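Local coordinates for DNA protection during starvation protein (PDB 2YW6) that probably protects DNA from oxidative damage by oxidising ferrous iron with hydrogen peroxide and storing it as ferric mineral inside a hollow shell of twelve identical subunits, at residues L25-N29 with V61-A65; T120-I124 with L138-A142. One frame throughout, in Å; residues are numbered along the deposited sequence.

Contact 1. Residues L25-N29 with V61-A65; sequences LSTYN and VRGYA
L25 and A65 have the nearest CA atoms across the two segments, 5.6 Å apart. The leucine reaches over with one branch: its CD2 lies 3.9 Å from the carbonyl O of A65 and also touches the methyl of that alanine. W40 of a second subunit packs on the same leucine. One turn on, Y28 supplies most of the contact. Its CG is anti to the carbonyl carbon (chi1 -72°), and its CD1 and CE1 atoms reach CB and the carbonyl O of Y64, CE1 lying 3.5 Å from that CB. The two tyrosine rings are inclined at 47° with centroids 5.9 Å apart, neither stacked nor edge-to-face. The backbone carbonyl O of Y28 lies 3.4 Å from CG1 of V61, whose methyl also faces CB of the tyrosine, and the phenol O is hydrogen-bonded to Q24 and probably to H141 of helix 132-155. N29 closes the segment by bringing OD1 to 3.5 Å from the methyl of A65, which thus sits among L25, Y28 and N29. No hydrogen bond joins the segments. Their axes pass 8.8 Å apart at 152°, the near-antiparallel pairing of helices 12-41 and 47-75 in the ferritin-like four-helix bundle of Dps, beside D66, a probable iron ligand at the ferroxidase site shared between subunits.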
ATOM      1  N   LEU B  25     -15.538  23.020 -20.033  1.00 30.09           N
ATOM      2  CA  LEU B  25     -14.952  21.773 -20.496  1.00 31.43           C
ATOM      3  C   LEU B  25     -13.826  22.010 -21.513  1.00 31.90           C
ATOM      4  O   LEU B  25     -12.747  21.418 -21.407  1.00 34.13           O
ATOM      5  CB  LEU B  25     -16.034  20.895 -21.132  1.00 28.90           C
ATOM      6  CG  LEU B  25     -15.887  19.368 -21.168  1.00 28.23           C
ATOM      7  CD1 LEU B  25     -16.485  18.850 -22.458  1.00 25.88           C
ATOM      8  CD2 LEU B  25     -14.431  18.941 -21.067  1.00 27.97           C
ATOM      9  N   SER B  26     -14.076  22.864 -22.500  1.00 32.18           N
ATOM     10  CA  SER B  26     -13.069  23.142 -23.515  1.00 33.86           C
ATOM     11  C   SER B  26     -11.863  23.874 -22.934  1.00 33.96           C
ATOM     12  O   SER B  26     -10.728  23.647 -23.360  1.00 34.52           O
ATOM     13  CB  SER B  26     -13.682  23.956 -24.658  1.00 34.10           C
ATOM     14  OG  SER B  26     -14.823  23.295 -25.174  1.00 34.62           O
ATOM     15  N   THR B  27     -12.106  24.752 -21.964  1.00 33.61           N
ATOM     16  CA  THR B  27     -11.023  25.496 -21.323  1.00 33.28           C
ATOM     17  C   THR B  27     -10.104  24.546 -20.565  1.00 33.20           C
ATOM     18  O   THR B  27      -8.881  24.715 -20.579  1.00 33.34           O
ATOM     19  CB  THR B  27     -11.556  26.540 -20.328  1.00 34.37           C
ATOM     20  OG1 THR B  27     -12.161  27.615 -21.051  1.00 35.06           O
ATOM     21  CG2 THR B  27     -10.423  27.084 -19.458  1.00 33.59           C
ATOM     22  N   TYR B  28     -10.697  23.561 -19.889  1.00 34.62           N
ATOM     23  CA  TYR B  28      -9.924  22.578 -19.144  1.00 35.77           C
ATOM     24  C   TYR B  28      -9.101  21.723 -20.096  1.00 36.54           C
ATOM     25  O   TYR B  28      -7.904  21.535 -19.888  1.00 40.78           O
ATOM     26  CB  TYR B  28     -10.843  21.679 -18.318  1.00 34.35           C
ATOM     27  CG  TYR B  28     -11.469  22.349 -17.107  1.00 30.88           C
ATOM     28  CD1 TYR B  28     -12.531  21.744 -16.419  1.00 27.98           C
ATOM     29  CD2 TYR B  28     -10.967  23.558 -16.610  1.00 29.41           C
ATOM     30  CE1 TYR B  28     -13.078  22.334 -15.271  1.00 29.18           C
ATOM     31  CE2 TYR B  28     -11.504  24.155 -15.469  1.00 28.56           C
ATOM     32  CZ  TYR B  28     -12.556  23.538 -14.800  1.00 28.54           C
ATOM     33  OH  TYR B  28     -13.090  24.132 -13.681  1.00 26.05           O
ATOM     34  N   ASN B  29      -9.736  21.211 -21.146  1.00 36.09           N
ATOM     35  CA  ASN B  29      -9.012  20.381 -22.101  1.00 36.12           C
ATOM     36  C   ASN B  29      -7.835  21.162 -22.675  1.00 36.70           C
ATOM     37  O   ASN B  29      -6.693  20.669 -22.703  1.00 33.15           O
ATOM     38  CB  ASN B  29      -9.927  19.930 -23.241  1.00 37.26           C
ATOM     39  CG  ASN B  29     -10.961  18.917 -22.791  1.00 37.56           C
ATOM     40  OD1 ASN B  29     -10.793  18.263 -21.771  1.00 39.99           O
ATOM     41  ND2 ASN B  29     -12.027  18.770 -23.568  1.00 39.31           N
ATOM     42  N   VAL B  61      -6.660  19.131 -13.323  1.00 31.15           N
ATOM     43  CA  VAL B  61      -7.419  19.696 -14.438  1.00 33.00           C
ATOM     44  C   VAL B  61      -8.055  18.613 -15.329  1.00 32.01           C
ATOM     45  O   VAL B  61      -9.193  18.761 -15.775  1.00 33.39           O
ATOM     46  CB  VAL B  61      -6.503  20.643 -15.277  1.00 28.04           C
ATOM     47  CG1 VAL B  61      -7.197  21.087 -16.574  1.00 19.90           C
ATOM     48  CG2 VAL B  61      -6.106  21.870 -14.412  1.00 19.75           C
ATOM     49  N   ARG B  62      -7.320  17.533 -15.588  1.00 31.33           N
ATOM     50  CA  ARG B  62      -7.835  16.425 -16.395  1.00 32.40           C
ATOM     51  C   ARG B  62      -9.064  15.831 -15.703  1.00 32.45           C
ATOM     52  O   ARG B  62     -10.062  15.467 -16.344  1.00 28.60           O
ATOM     53  CB  ARG B  62      -6.769  15.335 -16.539  1.00 30.23           C
ATOM     54  CG  ARG B  62      -5.825  15.548 -17.697  1.00 26.06           C
ATOM     55  CD  ARG B  62      -4.639  14.580 -17.645  1.00 26.01           C
ATOM     56  NE  ARG B  62      -3.794  14.709 -18.835  1.00 23.52           N
ATOM     57  CZ  ARG B  62      -2.637  14.071 -19.015  1.00 25.02           C
ATOM     58  NH1 ARG B  62      -2.180  13.255 -18.078  1.00 25.85           N
ATOM     59  NH2 ARG B  62      -1.923  14.253 -20.127  1.00 25.09           N
ATOM     60  N   GLY B  63      -8.966  15.719 -14.382  1.00 32.11           N
ATOM     61  CA  GLY B  63     -10.057  15.177 -13.594  1.00 30.58           C
ATOM     62  C   GLY B  63     -11.217  16.140 -13.587  1.00 29.77           C
ATOM     63  O   GLY B  63     -12.367  15.723 -13.552  1.00 27.03           O
ATOM     64  N   TYR B  64     -10.923  17.433 -13.614  1.00 31.21           N
ATOM     65  CA  TYR B  64     -11.998  18.417 -13.628  1.00 33.70           C
ATOM     66  C   TYR B  64     -12.747  18.324 -14.963  1.00 34.00           C
ATOM     67  O   TYR B  64     -13.947  18.601 -15.027  1.00 33.64           O
ATOM     68  CB  TYR B  64     -11.456  19.846 -13.439  1.00 34.88           C
ATOM     69  CG  TYR B  64     -10.859  20.148 -12.077  1.00 36.22           C
ATOM     70  CD1 TYR B  64     -11.084  19.313 -10.979  1.00 36.12           C
ATOM     71  CD2 TYR B  64     -10.125  21.316 -11.872  1.00 35.64           C
ATOM     72  CE1 TYR B  64     -10.592  19.635  -9.717  1.00 34.58           C
ATOM     73  CE2 TYR B  64      -9.635  21.648 -10.623  1.00 36.67           C
ATOM     74  CZ  TYR B  64      -9.871  20.812  -9.543  1.00 37.84           C
ATOM     75  OH  TYR B  64      -9.389  21.164  -8.292  1.00 37.10           O
ATOM     76  N   ALA B  65     -12.034  17.941 -16.023  1.00 33.86           N
ATOM     77  CA  ALA B  65     -12.652  17.808 -17.333  1.00 35.19           C
ATOM     78  C   ALA B  65     -13.660  16.663 -17.273  1.00 37.13           C
ATOM     79  O   ALA B  65     -14.767  16.759 -17.829  1.00 36.50           O
ATOM     80  CB  ALA B  65     -11.599  17.527 -18.396  1.00 35.32           C
TER

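Contact 2. Residues T120-I124 with L138-A142; sequences TRKSI and LIAHA
I124 and L138 lie side by side and point in opposite senses, each reaching from its own helix toward the other, and CG1 of the isoleucine comes 3.6 Å from CB of the leucine. Against I139 the same isoleucine turns about a right angle: its CD1 settles over the backbone, 3.7 Å from CA of I139, and also meets CG1 of that residue. With CG1 anti to the carbonyl carbon (chi1 -79°), the I124 chain brings its CD1 against L138, I139 and A142. L138 answers with a branch of its own, placing CD1 3.5 Å from CB of S123. At the other end, T120 points CG2 at the methyl of A142, 4.1 Å away. R121, on the flank, forms a salt bridge with E146 farther along helix 132-155. The segment axes run at 155°, 9.8 Å apart at closest approach. No hydrogen bond crosses between the segments and all six touching residues are buried: van der Waals packing of aliphatic groups holds the helices here. The T120 hydroxyl bonds to V116 and Q24, that of S123 weakly to the carbonyl O of D119, and neither is spent on the partner segment.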
ATOM      1  N   THR B 120     -14.013  31.469 -14.710  1.00 32.53           N
ATOM      2  CA  THR B 120     -14.629  30.586 -13.731  1.00 32.74           C
ATOM      3  C   THR B 120     -15.464  31.382 -12.731  1.00 35.10           C
ATOM      4  O   THR B 120     -16.539  30.942 -12.317  1.00 32.23           O
ATOM      5  CB  THR B 120     -13.567  29.747 -12.996  1.00 31.82           C
ATOM      6  OG1 THR B 120     -12.806  29.007 -13.967  1.00 28.10           O
ATOM      7  CG2 THR B 120     -14.229  28.765 -12.022  1.00 27.33           C
ATOM      8  N   ARG B 121     -14.976  32.557 -12.351  1.00 40.45           N
ATOM      9  CA  ARG B 121     -15.708  33.405 -11.421  1.00 45.09           C
ATOM     10  C   ARG B 121     -17.074  33.797 -11.993  1.00 47.73           C
ATOM     11  O   ARG B 121     -18.090  33.709 -11.299  1.00 41.92           O
ATOM     12  CB  ARG B 121     -14.901  34.660 -11.107  1.00 51.33           C
ATOM     13  CG  ARG B 121     -13.658  34.396 -10.295  1.00 65.54           C
ATOM     14  CD  ARG B 121     -14.005  34.023  -8.870  1.00 72.42           C
ATOM     15  NE  ARG B 121     -12.812  33.989  -8.033  1.00 74.92           N
ATOM     16  CZ  ARG B 121     -12.848  34.041  -6.711  1.00 75.27           C
ATOM     17  NH1 ARG B 121     -14.020  34.126  -6.106  1.00 75.92           N
ATOM     18  NH2 ARG B 121     -11.731  34.020  -6.001  1.00 74.81           N
ATOM     19  N   LYS B 122     -17.096  34.214 -13.258  1.00 52.03           N
ATOM     20  CA  LYS B 122     -18.347  34.612 -13.914  1.00 53.62           C
ATOM     21  C   LYS B 122     -19.375  33.479 -13.856  1.00 52.89           C
ATOM     22  O   LYS B 122     -20.503  33.679 -13.412  1.00 52.42           O
ATOM     23  CB  LYS B 122     -18.103  34.971 -15.382  1.00 55.37           C
ATOM     24  CG  LYS B 122     -17.110  36.093 -15.633  1.00 64.89           C
ATOM     25  CD  LYS B 122     -16.925  36.294 -17.139  1.00 69.68           C
ATOM     26  CE  LYS B 122     -15.818  37.295 -17.471  1.00 70.98           C
ATOM     27  NZ  LYS B 122     -15.535  37.353 -18.936  1.00 70.17           N
ATOM     28  N   SER B 123     -18.966  32.295 -14.306  1.00 50.45           N
ATOM     29  CA  SER B 123     -19.837  31.125 -14.312  1.00 44.07           C
ATOM     30  C   SER B 123     -20.374  30.814 -12.936  1.00 38.64           C
ATOM     31  O   SER B 123     -21.572  30.506 -12.795  1.00 37.70           O
ATOM     32  CB  SER B 123     -19.094  29.907 -14.882  1.00 40.36           C
ATOM     33  OG  SER B 123     -18.722  30.097 -16.230  1.00 37.31           O
ATOM     34  N   ILE B 124     -19.522  30.878 -11.917  1.00 33.89           N
ATOM     35  CA  ILE B 124     -19.975  30.621 -10.562  1.00 35.36           C
ATOM     36  C   ILE B 124     -21.075  31.628 -10.234  1.00 35.02           C
ATOM     37  O   ILE B 124     -22.112  31.276  -9.659  1.00 33.16           O
ATOM     38  CB  ILE B 124     -18.798  30.725  -9.552  1.00 33.47           C
ATOM     39  CG1 ILE B 124     -17.960  29.455  -9.582  1.00 32.56           C
ATOM     40  CG2 ILE B 124     -19.335  31.091  -8.158  1.00 31.56           C
ATOM     41  CD1 ILE B 124     -16.552  29.559  -9.013  1.00 27.78           C
ATOM     42  N   LEU B 138     -17.864  24.147  -9.698  1.00 29.42           N
ATOM     43  CA  LEU B 138     -16.938  25.171 -10.161  1.00 28.62           C
ATOM     44  C   LEU B 138     -16.208  25.879  -8.996  1.00 27.79           C
ATOM     45  O   LEU B 138     -15.027  26.241  -9.120  1.00 25.61           O
ATOM     46  CB  LEU B 138     -17.665  26.184 -11.058  1.00 26.78           C
ATOM     47  CG  LEU B 138     -18.245  25.658 -12.393  1.00 24.94           C
ATOM     48  CD1 LEU B 138     -18.514  26.857 -13.315  1.00 25.60           C
ATOM     49  CD2 LEU B 138     -17.295  24.696 -13.085  1.00 20.90           C
ATOM     50  N   ILE B 139     -16.901  26.071  -7.871  1.00 32.18           N
ATOM     51  CA  ILE B 139     -16.283  26.713  -6.717  1.00 35.76           C
ATOM     52  C   ILE B 139     -15.126  25.862  -6.191  1.00 34.45           C
ATOM     53  O   ILE B 139     -14.134  26.396  -5.700  1.00 39.97           O
ATOM     54  CB  ILE B 139     -17.297  26.932  -5.565  1.00 32.94           C
ATOM     55  CG1 ILE B 139     -18.406  27.889  -6.027  1.00 30.36           C
ATOM     56  CG2 ILE B 139     -16.573  27.463  -4.324  1.00 27.57           C
ATOM     57  CD1 ILE B 139     -19.463  28.182  -4.987  1.00 23.56           C
ATOM     58  N   ALA B 140     -15.249  24.542  -6.296  1.00 35.19           N
ATOM     59  CA  ALA B 140     -14.192  23.651  -5.817  1.00 36.81           C
ATOM     60  C   ALA B 140     -12.966  23.737  -6.712  1.00 36.89           C
ATOM     61  O   ALA B 140     -11.831  23.676  -6.241  1.00 36.19           O
ATOM     62  CB  ALA B 140     -14.690  22.210  -5.750  1.00 35.61           C
ATOM     63  N   HIS B 141     -13.207  23.879  -8.006  1.00 34.19           N
ATOM     64  CA  HIS B 141     -12.142  23.978  -8.997  1.00 32.78           C
ATOM     65  C   HIS B 141     -11.369  25.288  -8.892  1.00 32.07           C
ATOM     66  O   HIS B 141     -10.139  25.321  -9.083  1.00 31.44           O
ATOM     67  CB  HIS B 141     -12.736  23.886 -10.400  1.00 31.30           C
ATOM     68  CG  HIS B 141     -13.347  22.563 -10.715  1.00 29.92           C
ATOM     69  ND1 HIS B 141     -13.905  22.279 -11.941  1.00 31.18           N
ATOM     70  CD2 HIS B 141     -13.442  21.423  -9.992  1.00 30.96           C
ATOM     71  CE1 HIS B 141     -14.310  21.023 -11.964  1.00 30.42           C
ATOM     72  NE2 HIS B 141     -14.038  20.482 -10.789  1.00 31.53           N
ATOM     73  N   ALA B 142     -12.108  26.360  -8.615  1.00 32.14           N
ATOM     74  CA  ALA B 142     -11.543  27.689  -8.505  1.00 30.83           C
ATOM     75  C   ALA B 142     -10.477  27.744  -7.426  1.00 31.91           C
ATOM     76  O   ALA B 142      -9.486  28.457  -7.570  1.00 34.23           O
ATOM     77  CB  ALA B 142     -12.648  28.687  -8.216  1.00 28.45           C
TER

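How the contacts relate
Both contacts are buried and near-antiparallel, yet they join different halves of the bundle: contact 1 pairs helices 12-41 and 47-75, contact 2 pairs helices 102-127 and 132-155. The centre of contact 1 lies about 6 Å from the centre of the chain, that of contact 2 about 11 Å. Contact 1 combines two tyrosine rings with aliphatic side chains and an alanine methyl beside the probable iron site; contact 2 is aliphatic and lies away from that site. Contact 1 is met by a second subunit and contact 2 by a third. H141 links them, probably bonded to Y28 and with its ring stacked on that of Y64, while its NE2 bonds to E67.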